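Local structure of Csm3 (Thermoplasma volcanium, 6AE2) at residues Val38-Gly46 and Asp57-Tyr65; Leu75-Lys84 and Leu125-Asp133. The protein is a RAMP-family subunit of the type III-A CRISPR-Cas effector complex that probably binds crRNA and cleaves target RNA as an endonuclease. All coordinates share one frame; numbering follows the deposited sequence.

How the contacts relate
From the N terminus, strand 26-38 ends at V38 and runs out into the loop L39-G46, and contact 1 closes this excursion when the chain comes back at S58-I61. The chain then enters strand 62-67, turns into strand 71-78, and reaches contact 2 at L75-K84, which closes only after helices 80-93 and 104-109, when strand 125-132 returns beside strand 71-78. The two contacts therefore follow one another without nesting or crossing. Their centres lie about 12 Å apart and the seam between them is direct: T63 O sits 2.9 Å from L75 N and Y65 OH 2.7 Å from P76 O, joining the loop closure to the antiparallel sheet.

Contact 1. Residues Val38-Gly46 and Asp57-Tyr65; sequences VLTGLHIGG and DSPVITTKY
I44 and I61 meet through backbone and side chain together. I61 N donates to I44 O at 2.9 Å, and the bond runs nearly along the C=O axis (167° at the oxygen). The same oxygen takes a CA-H...O contact from V60, so one carbonyl gathers two neighbouring residues. Beside this bond the CG2 methyls of I44 and I61 touch at 4.0 Å. This is the tight part of the contact, and beside it lies the ring of H43. The imidazole of H43 is swung away from the backbone N (chi1 179°) and reaches across to S58-V60: S58 O meets the ring at its edge, near the ring plane, 3.3 Å from CE1, and ND1 lies obliquely 3.5 Å from V60 CG1. ND1 is also hydrogen-bonded to E168 O, while V60 N is hydrogen-bonded to E168 OE1, so strand 166-170 holds both partners from outside. The solvent side is looser. Exposed G45 and G46 pass exposed P59 with little side-chain packing, and G46 N makes a weak bond, 3.4 Å long, to P59 O; G46 itself is poorly ordered, next to the unmodelled residues 47-56. The touching parts of the two segments run almost at right angles (88°), and G45 with V60 forms a single isolated beta bridge, which closes the loop between strands 26-38 and 62-67 of the RAMP fold.

Contact 2. Residues Leu75-Lys84 and Leu125-Asp133; sequences LPYIPGSSIK and LIIRDAFLD
D129 has CG beside its backbone N (chi1 -63°), which carries the carboxylate across to G80, and Y77 has CG between backbone N and carbonyl carbon (chi1 77°), which lays its ring alongside F131. The contact joins strand 71-78 and the helix after it to strand 125-132, its antiparallel neighbour in the six-stranded antiparallel sheet of this RAMP-superfamily protein. I78 and A130 form a hydrogen-bonded pair: I78 N donates to A130 O, and A130 N to I78 O, both at 2.9 Å. On the face bearing Y77 and F131 the two rings point the same way, centroids 5.7 Å apart and planes inclined by 35°, with F131 CD1 against Y77 CB; T63 and Y65 of strand 62-67 flank them. I78 and A130 turn to the other face, where I78 meets I36 and F176. At the end of strand 125-132, L132 CD1 packs on L75 CB at 3.6 Å, the two side chains crossing at about a right angle. Beyond P79, the N-cap of helix 80-93, the chain leaves the sheet, and I83 and K84 come down on strand 125-127: I83 CD1 touches I127 CG2, while the extended K84 chain places NZ 3.5 Å from L125 O, its weak hydrogen bond going instead to F109 O. G80 CA lies close against I127 O in a CA-H...O contact. At the start of this helix G80 N donates to D129 OD1 over 2.7 Å, nearly straight, meeting the oxygen on its anti side and out of the carboxylate plane.

Contact 1. Residues Val38-Gly46 and Asp57-Tyr65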
ATOM      1  N   VAL A  38       0.831   5.370  -6.213  1.00 27.73           N
ATOM      2  CA  VAL A  38       0.005   4.916  -5.101  1.00 29.30           C
ATOM      3  C   VAL A  38      -0.762   3.672  -5.538  1.00 31.25           C
ATOM      4  O   VAL A  38      -1.493   3.700  -6.534  1.00 31.22           O
ATOM      5  CB  VAL A  38      -0.951   6.027  -4.644  1.00 25.03           C
ATOM      6  CG1 VAL A  38      -1.936   5.499  -3.617  1.00 15.70           C
ATOM      7  CG2 VAL A  38      -0.166   7.205  -4.084  1.00 22.51           C
ATOM      8  N   LEU A  39      -0.592   2.576  -4.797  1.00 29.57           N
ATOM      9  CA  LEU A  39      -1.315   1.333  -5.049  1.00 23.73           C
ATOM     10  C   LEU A  39      -2.515   1.148  -4.127  1.00 26.46           C
ATOM     11  O   LEU A  39      -3.574   0.705  -4.583  1.00 26.23           O
ATOM     12  CB  LEU A  39      -0.373   0.133  -4.914  1.00 16.96           C
ATOM     13  CG  LEU A  39       0.851   0.144  -5.833  1.00 23.06           C
ATOM     14  CD1 LEU A  39       1.632  -1.149  -5.698  1.00 14.63           C
ATOM     15  CD2 LEU A  39       0.438   0.374  -7.279  1.00 21.37           C
ATOM     16  N   THR A  40      -2.373   1.464  -2.837  1.00 32.66           N
ATOM     17  CA  THR A  40      -3.513   1.591  -1.940  1.00 32.47           C
ATOM     18  C   THR A  40      -3.504   2.992  -1.353  1.00 25.61           C
ATOM     19  O   THR A  40      -2.443   3.611  -1.211  1.00 32.34           O
ATOM     20  CB  THR A  40      -3.492   0.579  -0.792  1.00 34.71           C
ATOM     21  OG1 THR A  40      -2.260   0.699  -0.062  1.00 38.15           O
ATOM     22  CG2 THR A  40      -3.612  -0.835  -1.342  1.00 21.31           C
ATOM     23  N   GLY A  41      -4.699   3.478  -0.998  1.00 18.49           N
ATOM     24  CA  GLY A  41      -4.890   4.808  -0.445  1.00 17.67           C
ATOM     25  C   GLY A  41      -3.814   5.213   0.538  1.00 25.88           C
ATOM     26  O   GLY A  41      -3.542   4.492   1.503  1.00 25.43           O
ATOM     27  N   LEU A  42      -3.184   6.355   0.290  1.00 24.44           N
ATOM     28  CA  LEU A  42      -1.984   6.765   1.004  1.00 30.05           C
ATOM     29  C   LEU A  42      -2.305   7.940   1.911  1.00 26.47           C
ATOM     30  O   LEU A  42      -2.887   8.933   1.465  1.00 29.69           O
ATOM     31  CB  LEU A  42      -0.874   7.134   0.019  1.00 29.53           C
ATOM     32  CG  LEU A  42       0.288   7.972   0.546  1.00 30.89           C
ATOM     33  CD1 LEU A  42       1.204   7.136   1.425  1.00 24.70           C
ATOM     34  CD2 LEU A  42       1.060   8.571  -0.615  1.00 28.90           C
ATOM     35  N   HIS A  43      -1.926   7.823   3.181  1.00 21.21           N
ATOM     36  CA  HIS A  43      -2.211   8.846   4.182  1.00 23.58           C
ATOM     37  C   HIS A  43      -0.913   9.276   4.857  1.00 33.36           C
ATOM     38  O   HIS A  43      -0.377   8.554   5.707  1.00 29.81           O
ATOM     39  CB  HIS A  43      -3.224   8.350   5.206  1.00 24.02           C
ATOM     40  CG  HIS A  43      -3.528   9.357   6.269  1.00 37.06           C
ATOM     41  ND1 HIS A  43      -4.406  10.404   6.079  1.00 38.77           N
ATOM     42  CD2 HIS A  43      -3.041   9.501   7.525  1.00 37.21           C
ATOM     43  CE1 HIS A  43      -4.455  11.140   7.177  1.00 36.12           C
ATOM     44  NE2 HIS A  43      -3.636  10.612   8.069  1.00 38.11           N
ATOM     45  N   ILE A  44      -0.422  10.452   4.477  1.00 33.03           N
ATOM     46  CA  ILE A  44       0.653  11.132   5.188  1.00 23.52           C
ATOM     47  C   ILE A  44       0.030  12.353   5.848  1.00 16.96           C
ATOM     48  O   ILE A  44      -0.368  13.303   5.165  1.00 17.12           O
ATOM     49  CB  ILE A  44       1.810  11.517   4.259  1.00 21.36           C
ATOM     50  CG1 ILE A  44       2.461  10.260   3.682  1.00 25.69           C
ATOM     51  CG2 ILE A  44       2.837  12.346   5.008  1.00 20.15           C
ATOM     52  CD1 ILE A  44       3.157  10.476   2.359  1.00 28.35           C
ATOM     53  N   GLY A  45      -0.083  12.316   7.174  1.00 26.34           N
ATOM     54  CA  GLY A  45      -0.825  13.346   7.875  1.00 28.68           C
ATOM     55  C   GLY A  45      -0.120  14.688   7.865  1.00 40.66           C
ATOM     56  O   GLY A  45       1.104  14.781   7.767  1.00 38.47           O
ATOM     57  N   GLY A  46      -0.918  15.746   7.982  1.00 57.41           N
ATOM     58  CA  GLY A  46      -0.402  17.101   7.992  1.00 61.74           C
ATOM     59  C   GLY A  46       0.283  17.471   9.291  1.00 63.69           C
ATOM     60  O   GLY A  46       0.415  18.651   9.617  1.00 69.32           O
ATOM     61  N   ASP A  57     -11.526  13.191  11.894  1.00 56.93           N
ATOM     62  CA  ASP A  57     -11.126  13.782  10.622  1.00 66.86           C
ATOM     63  C   ASP A  57      -9.646  14.163  10.625  1.00 61.23           C
ATOM     64  O   ASP A  57      -9.200  14.945  11.464  1.00 57.62           O
ATOM     65  CB  ASP A  57     -11.985  15.010  10.305  1.00 73.34           C
ATOM     66  CG  ASP A  57     -12.138  15.247   8.811  1.00 76.21           C
ATOM     67  OD1 ASP A  57     -11.191  14.941   8.056  1.00 75.41           O
ATOM     68  OD2 ASP A  57     -13.207  15.742   8.392  1.00 77.31           O
ATOM     69  N   SER A  58      -8.889  13.603   9.681  1.00 53.53           N
ATOM     70  CA  SER A  58      -7.471  13.913   9.561  1.00 55.20           C
ATOM     71  C   SER A  58      -7.089  14.066   8.093  1.00 52.03           C
ATOM     72  O   SER A  58      -7.155  13.096   7.325  1.00 46.06           O
ATOM     73  CB  SER A  58      -6.623  12.830  10.230  1.00 50.63           C
ATOM     74  OG  SER A  58      -6.910  11.553   9.692  1.00 54.44           O
ATOM     75  N   PRO A  59      -6.695  15.260   7.665  1.00 49.51           N
ATOM     76  CA  PRO A  59      -6.337  15.465   6.260  1.00 49.23           C
ATOM     77  C   PRO A  59      -4.892  15.076   5.985  1.00 39.34           C
ATOM     78  O   PRO A  59      -4.071  14.929   6.892  1.00 41.20           O
ATOM     79  CB  PRO A  59      -6.546  16.970   6.068  1.00 39.12           C
ATOM     80  CG  PRO A  59      -6.204  17.543   7.401  1.00 35.25           C
ATOM     81  CD  PRO A  59      -6.627  16.514   8.436  1.00 41.83           C
ATOM     82  N   VAL A  60      -4.595  14.907   4.703  1.00 30.77           N
ATOM     83  CA  VAL A  60      -3.238  14.613   4.275  1.00 26.83           C
ATOM     84  C   VAL A  60      -2.501  15.926   4.051  1.00 27.63           C
ATOM     85  O   VAL A  60      -3.103  16.981   3.839  1.00 32.35           O
ATOM     86  CB  VAL A  60      -3.206  13.739   3.009  1.00 28.64           C
ATOM     87  CG1 VAL A  60      -3.819  12.374   3.286  1.00 28.51           C
ATOM     88  CG2 VAL A  60      -3.925  14.431   1.882  1.00 24.26           C
ATOM     89  N   ILE A  61      -1.171  15.858   4.098  1.00 28.03           N
ATOM     90  CA  ILE A  61      -0.353  17.053   3.938  1.00 28.94           C
ATOM     91  C   ILE A  61      -0.436  17.531   2.493  1.00 22.20           C
ATOM     92  O   ILE A  61      -0.386  16.732   1.548  1.00 21.80           O
ATOM     93  CB  ILE A  61       1.093  16.773   4.380  1.00 33.66           C
ATOM     94  CG1 ILE A  61       1.870  18.078   4.554  1.00 26.53           C
ATOM     95  CG2 ILE A  61       1.803  15.822   3.416  1.00 16.17           C
ATOM     96  CD1 ILE A  61       3.180  17.901   5.297  1.00 23.58           C
ATOM     97  N   THR A  62      -0.596  18.839   2.312  1.00 33.64           N
ATOM     98  CA  THR A  62      -0.781  19.421   0.991  1.00 34.94           C
ATOM     99  C   THR A  62       0.093  20.658   0.830  1.00 31.76           C
ATOM    100  O   THR A  62       0.638  21.200   1.797  1.00 35.23           O
ATOM    101  CB  THR A  62      -2.250  19.791   0.733  1.00 30.82           C
ATOM    102  OG1 THR A  62      -2.671  20.779   1.680  1.00 37.06           O
ATOM    103  CG2 THR A  62      -3.147  18.570   0.850  1.00 27.09           C
ATOM    104  N   THR A  63       0.221  21.097  -0.419  1.00 25.96           N
ATOM    105  CA  THR A  63       0.868  22.360  -0.745  1.00 26.21           C
ATOM    106  C   THR A  63       0.215  22.921  -2.000  1.00 28.84           C
ATOM    107  O   THR A  63      -0.533  22.232  -2.698  1.00 31.54           O
ATOM    108  CB  THR A  63       2.379  22.193  -0.936  1.00 23.68           C
ATOM    109  OG1 THR A  63       2.996  23.484  -0.986  1.00 33.93           O
ATOM    110  CG2 THR A  63       2.677  21.448  -2.226  1.00 22.02           C
ATOM    111  N   LYS A  64       0.505  24.187  -2.285  1.00 37.37           N
ATOM    112  CA  LYS A  64      -0.139  24.864  -3.402  1.00 37.55           C
ATOM    113  C   LYS A  64       0.430  24.390  -4.736  1.00 35.71           C
ATOM    114  O   LYS A  64       1.649  24.353  -4.929  1.00 36.43           O
ATOM    115  CB  LYS A  64       0.026  26.378  -3.274  1.00 39.83           C
ATOM    116  CG  LYS A  64      -0.450  27.143  -4.500  1.00 45.94           C
ATOM    117  CD  LYS A  64      -0.324  28.648  -4.321  1.00 54.76           C
ATOM    118  CE  LYS A  64      -0.447  29.371  -5.660  1.00 58.49           C
ATOM    119  NZ  LYS A  64      -0.522  30.852  -5.500  1.00 55.97           N
ATOM    120  N   TYR A  65      -0.462  24.021  -5.652  1.00 36.03           N
ATOM    121  CA  TYR A  65      -0.132  23.797  -7.050  1.00 30.98           C
ATOM    122  C   TYR A  65      -0.835  24.845  -7.898  1.00 37.59           C
ATOM    123  O   TYR A  65      -1.906  25.342  -7.536  1.00 33.61           O
ATOM    124  CB  TYR A  65      -0.564  22.408  -7.544  1.00 27.54           C
ATOM    125  CG  TYR A  65       0.165  21.223  -6.947  1.00 31.09           C
ATOM    126  CD1 TYR A  65       0.089  20.940  -5.589  1.00 21.44           C
ATOM    127  CD2 TYR A  65       0.905  20.367  -7.754  1.00 21.89           C
ATOM    128  CE1 TYR A  65       0.742  19.846  -5.048  1.00 23.47           C
ATOM    129  CE2 TYR A  65       1.564  19.272  -7.221  1.00 23.06           C
ATOM    130  CZ  TYR A  65       1.478  19.015  -5.868  1.00 28.70           C
ATOM    131  OH  TYR A  65       2.129  17.925  -5.335  1.00 34.71           O
TER

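Contact 2. Residues Leu75-Lys84 and Leu125-Asp133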
ATOM      1  N   LEU A  75      -2.914  20.581  -2.986  1.00 26.98           N
ATOM      2  CA  LEU A  75      -2.916  19.196  -3.422  1.00 29.46           C
ATOM      3  C   LEU A  75      -1.850  18.426  -2.662  1.00 31.11           C
ATOM      4  O   LEU A  75      -0.891  19.022  -2.154  1.00 26.60           O
ATOM      5  CB  LEU A  75      -2.670  19.091  -4.933  1.00 35.77           C
ATOM      6  CG  LEU A  75      -3.848  19.336  -5.875  1.00 36.14           C
ATOM      7  CD1 LEU A  75      -3.329  19.685  -7.269  1.00 34.07           C
ATOM      8  CD2 LEU A  75      -4.741  18.103  -5.908  1.00 40.67           C
ATOM      9  N   PRO A  76      -1.988  17.104  -2.558  1.00 35.75           N
ATOM     10  CA  PRO A  76      -1.005  16.316  -1.808  1.00 29.69           C
ATOM     11  C   PRO A  76       0.391  16.398  -2.406  1.00 23.94           C
ATOM     12  O   PRO A  76       0.572  16.626  -3.606  1.00 24.39           O
ATOM     13  CB  PRO A  76      -1.553  14.887  -1.900  1.00 28.62           C
ATOM     14  CG  PRO A  76      -3.006  15.058  -2.115  1.00 34.00           C
ATOM     15  CD  PRO A  76      -3.148  16.289  -2.962  1.00 34.75           C
ATOM     16  N   TYR A  77       1.381  16.218  -1.539  1.00 23.71           N
ATOM     17  CA  TYR A  77       2.747  15.933  -1.944  1.00 21.15           C
ATOM     18  C   TYR A  77       3.326  14.944  -0.945  1.00 21.27           C
ATOM     19  O   TYR A  77       2.812  14.783   0.165  1.00 28.49           O
ATOM     20  CB  TYR A  77       3.609  17.202  -2.033  1.00 20.58           C
ATOM     21  CG  TYR A  77       4.086  17.753  -0.704  1.00 23.51           C
ATOM     22  CD1 TYR A  77       3.311  18.656   0.011  1.00 26.30           C
ATOM     23  CD2 TYR A  77       5.319  17.386  -0.175  1.00 16.14           C
ATOM     24  CE1 TYR A  77       3.742  19.168   1.220  1.00 27.67           C
ATOM     25  CE2 TYR A  77       5.756  17.890   1.036  1.00 16.81           C
ATOM     26  CZ  TYR A  77       4.964  18.781   1.727  1.00 25.86           C
ATOM     27  OH  TYR A  77       5.395  19.289   2.929  1.00 29.65           O
ATOM     28  N   ILE A  78       4.393  14.265  -1.348  1.00 24.80           N
ATOM     29  CA  ILE A  78       5.032  13.262  -0.505  1.00 26.38           C
ATOM     30  C   ILE A  78       6.324  13.864   0.040  1.00 20.99           C
ATOM     31  O   ILE A  78       7.275  14.087  -0.725  1.00 20.21           O
ATOM     32  CB  ILE A  78       5.297  11.957  -1.265  1.00 24.89           C
ATOM     33  CG1 ILE A  78       3.977  11.345  -1.735  1.00 26.98           C
ATOM     34  CG2 ILE A  78       6.040  10.973  -0.381  1.00 15.66           C
ATOM     35  CD1 ILE A  78       4.119   9.942  -2.293  1.00 25.62           C
ATOM     36  N   PRO A  79       6.408  14.147   1.338  1.00 24.35           N
ATOM     37  CA  PRO A  79       7.645  14.715   1.885  1.00 28.29           C
ATOM     38  C   PRO A  79       8.800  13.736   1.752  1.00 28.36           C
ATOM     39  O   PRO A  79       8.638  12.526   1.931  1.00 34.38           O
ATOM     40  CB  PRO A  79       7.300  14.984   3.357  1.00 24.92           C
ATOM     41  CG  PRO A  79       5.800  14.904   3.445  1.00 22.76           C
ATOM     42  CD  PRO A  79       5.364  13.976   2.361  1.00 17.34           C
ATOM     43  N   GLY A  80       9.976  14.272   1.418  1.00 27.92           N
ATOM     44  CA  GLY A  80      11.160  13.434   1.338  1.00 27.29           C
ATOM     45  C   GLY A  80      11.512  12.789   2.661  1.00 35.17           C
ATOM     46  O   GLY A  80      12.092  11.699   2.691  1.00 43.02           O
ATOM     47  N   SER A  81      11.163  13.445   3.772  1.00 34.81           N
ATOM     48  CA  SER A  81      11.411  12.861   5.086  1.00 34.92           C
ATOM     49  C   SER A  81      10.642  11.557   5.256  1.00 33.89           C
ATOM     50  O   SER A  81      11.119  10.626   5.914  1.00 27.89           O
ATOM     51  CB  SER A  81      11.018  13.847   6.184  1.00 31.27           C
ATOM     52  OG  SER A  81      10.592  15.081   5.633  1.00 45.20           O
ATOM     53  N   SER A  82       9.445  11.472   4.669  1.00 23.37           N
ATOM     54  CA  SER A  82       8.638  10.264   4.798  1.00 27.78           C
ATOM     55  C   SER A  82       9.297   9.088   4.090  1.00 33.77           C
ATOM     56  O   SER A  82       9.403   7.993   4.652  1.00 33.80           O
ATOM     57  CB  SER A  82       7.235  10.513   4.249  1.00 29.56           C
ATOM     58  OG  SER A  82       6.532  11.444   5.051  1.00 37.88           O
ATOM     59  N   ILE A  83       9.751   9.296   2.850  1.00 32.34           N
ATOM     60  CA  ILE A  83      10.397   8.219   2.105  1.00 35.97           C
ATOM     61  C   ILE A  83      11.712   7.831   2.768  1.00 38.35           C
ATOM     62  O   ILE A  83      11.961   6.652   3.051  1.00 35.76           O
ATOM     63  CB  ILE A  83      10.615   8.634   0.639  1.00 28.62           C
ATOM     64  CG1 ILE A  83       9.304   9.099   0.007  1.00 31.79           C
ATOM     65  CG2 ILE A  83      11.207   7.485  -0.159  1.00 27.95           C
ATOM     66  CD1 ILE A  83       9.504  10.145  -1.064  1.00 34.50           C
ATOM     67  N   LYS A  84      12.570   8.822   3.028  1.00 32.54           N
ATOM     68  CA  LYS A  84      13.882   8.543   3.602  1.00 27.16           C
ATOM     69  C   LYS A  84      13.757   7.930   4.991  1.00 29.35           C
ATOM     70  O   LYS A  84      14.451   6.960   5.320  1.00 31.62           O
ATOM     71  CB  LYS A  84      14.710   9.823   3.650  1.00 30.32           C
ATOM     72  CG  LYS A  84      16.205   9.590   3.768  1.00 29.99           C
ATOM     73  CD  LYS A  84      16.948  10.888   4.028  1.00 31.74           C
ATOM     74  CE  LYS A  84      18.437  10.639   4.190  1.00 39.14           C
ATOM     75  NZ  LYS A  84      19.171  11.876   4.565  1.00 46.61           N
ATOM     76  N   LEU A 125      23.209  11.462   0.389  1.00 29.66           N
ATOM     77  CA  LEU A 125      21.941  11.078  -0.221  1.00 32.93           C
ATOM     78  C   LEU A 125      20.866  12.080   0.159  1.00 36.93           C
ATOM     79  O   LEU A 125      20.584  12.270   1.347  1.00 47.57           O
ATOM     80  CB  LEU A 125      21.534   9.669   0.212  1.00 33.89           C
ATOM     81  CG  LEU A 125      20.082   9.278  -0.075  1.00 33.44           C
ATOM     82  CD1 LEU A 125      19.926   8.844  -1.519  1.00 32.08           C
ATOM     83  CD2 LEU A 125      19.624   8.177   0.868  1.00 33.07           C
ATOM     84  N   ILE A 126      20.265  12.709  -0.848  1.00 28.24           N
ATOM     85  CA  ILE A 126      19.089  13.551  -0.676  1.00 22.89           C
ATOM     86  C   ILE A 126      17.920  12.885  -1.384  1.00 26.34           C
ATOM     87  O   ILE A 126      18.029  12.515  -2.560  1.00 26.08           O
ATOM     88  CB  ILE A 126      19.305  14.970  -1.229  1.00 25.49           C
ATOM     89  CG1 ILE A 126      20.524  15.637  -0.595  1.00 29.98           C
ATOM     90  CG2 ILE A 126      18.057  15.815  -1.019  1.00 30.45           C
ATOM     91  CD1 ILE A 126      20.942  16.905  -1.314  1.00 24.67           C
ATOM     92  N   ILE A 127      16.809  12.728  -0.671  1.00 19.81           N
ATOM     93  CA  ILE A 127      15.524  12.402  -1.273  1.00 26.51           C
ATOM     94  C   ILE A 127      14.631  13.619  -1.093  1.00 26.79           C
ATOM     95  O   ILE A 127      14.276  13.979   0.037  1.00 32.67           O
ATOM     96  CB  ILE A 127      14.893  11.147  -0.654  1.00 24.66           C
ATOM     97  CG1 ILE A 127      15.830   9.949  -0.803  1.00 33.18           C
ATOM     98  CG2 ILE A 127      13.556  10.852  -1.319  1.00 24.06           C
ATOM     99  CD1 ILE A 127      15.232   8.644  -0.326  1.00 33.13           C
ATOM    100  N   ARG A 128      14.286  14.261  -2.201  1.00 23.41           N
ATOM    101  CA  ARG A 128      13.521  15.494  -2.169  1.00 27.59           C
ATOM    102  C   ARG A 128      12.027  15.203  -2.107  1.00 24.79           C
ATOM    103  O   ARG A 128      11.575  14.078  -2.322  1.00 28.53           O
ATOM    104  CB  ARG A 128      13.860  16.349  -3.388  1.00 31.89           C
ATOM    105  CG  ARG A 128      15.342  16.664  -3.486  1.00 45.08           C
ATOM    106  CD  ARG A 128      15.574  18.102  -3.899  1.00 38.07           C
ATOM    107  NE  ARG A 128      15.726  18.244  -5.343  1.00 53.89           N
ATOM    108  CZ  ARG A 128      16.777  18.806  -5.931  1.00 62.37           C
ATOM    109  NH1 ARG A 128      17.765  19.301  -5.195  1.00 46.65           N
ATOM    110  NH2 ARG A 128      16.835  18.893  -7.254  1.00 71.85           N
ATOM    111  N   ASP A 129      11.259  16.241  -1.783  1.00 24.47           N
ATOM    112  CA  ASP A 129       9.808  16.120  -1.805  1.00 22.28           C
ATOM    113  C   ASP A 129       9.342  15.776  -3.214  1.00 19.74           C
ATOM    114  O   ASP A 129       9.881  16.274  -4.207  1.00 20.35           O
ATOM    115  CB  ASP A 129       9.154  17.421  -1.333  1.00 27.22           C
ATOM    116  CG  ASP A 129       9.500  17.765   0.107  1.00 29.12           C
ATOM    117  OD1 ASP A 129      10.033  16.890   0.819  1.00 36.91           O
ATOM    118  OD2 ASP A 129       9.239  18.912   0.528  1.00 33.06           O
ATOM    119  N   ALA A 130       8.345  14.902  -3.299  1.00 16.89           N
ATOM    120  CA  ALA A 130       7.779  14.483  -4.572  1.00 18.80           C
ATOM    121  C   ALA A 130       6.412  15.127  -4.761  1.00 20.96           C
ATOM    122  O   ALA A 130       5.608  15.192  -3.824  1.00 20.99           O
ATOM    123  CB  ALA A 130       7.659  12.961  -4.649  1.00 15.37           C
ATOM    124  N   PHE A 131       6.150  15.596  -5.976  1.00 20.98           N
ATOM    125  CA  PHE A 131       4.931  16.328  -6.271  1.00 17.73           C
ATOM    126  C   PHE A 131       4.153  15.638  -7.383  1.00 18.29           C
ATOM    127  O   PHE A 131       4.704  14.864  -8.172  1.00 21.89           O
ATOM    128  CB  PHE A 131       5.252  17.776  -6.646  1.00 19.82           C
ATOM    129  CG  PHE A 131       6.039  18.495  -5.593  1.00 19.35           C
ATOM    130  CD1 PHE A 131       5.417  18.967  -4.448  1.00 21.64           C
ATOM    131  CD2 PHE A 131       7.408  18.665  -5.725  1.00 21.13           C
ATOM    132  CE1 PHE A 131       6.141  19.614  -3.461  1.00 26.94           C
ATOM    133  CE2 PHE A 131       8.139  19.315  -4.743  1.00 28.77           C
ATOM    134  CZ  PHE A 131       7.505  19.789  -3.609  1.00 29.04           C
ATOM    135  N   LEU A 132       2.852  15.931  -7.427  1.00 20.75           N
ATOM    136  CA  LEU A 132       1.949  15.267  -8.357  1.00 19.05           C
ATOM    137  C   LEU A 132       2.398  15.435  -9.799  1.00 19.08           C
ATOM    138  O   LEU A 132       2.624  16.554 -10.267  1.00 36.59           O
ATOM    139  CB  LEU A 132       0.530  15.822  -8.204  1.00 18.73           C
ATOM    140  CG  LEU A 132      -0.356  15.301  -7.074  1.00 31.55           C
ATOM    141  CD1 LEU A 132      -1.548  16.225  -6.859  1.00 40.43           C
ATOM    142  CD2 LEU A 132      -0.820  13.890  -7.372  1.00 34.44           C
ATOM    143  N   ASP A 133       2.525  14.312 -10.498  1.00 58.88           N
ATOM    144  CA  ASP A 133       2.509  14.340 -11.951  1.00 64.53           C
ATOM    145  C   ASP A 133       1.146  14.880 -12.353  1.00 72.77           C
ATOM    146  O   ASP A 133       0.163  14.129 -12.382  1.00 80.46           O
ATOM    147  CB  ASP A 133       2.762  12.935 -12.521  1.00 63.90           C
ATOM    148  CG  ASP A 133       2.632  12.861 -14.048  1.00 74.93           C
ATOM    149  OD1 ASP A 133       3.255  11.957 -14.640  1.00 78.26           O
ATOM    150  OD2 ASP A 133       1.912  13.672 -14.667  1.00 81.96           O
TER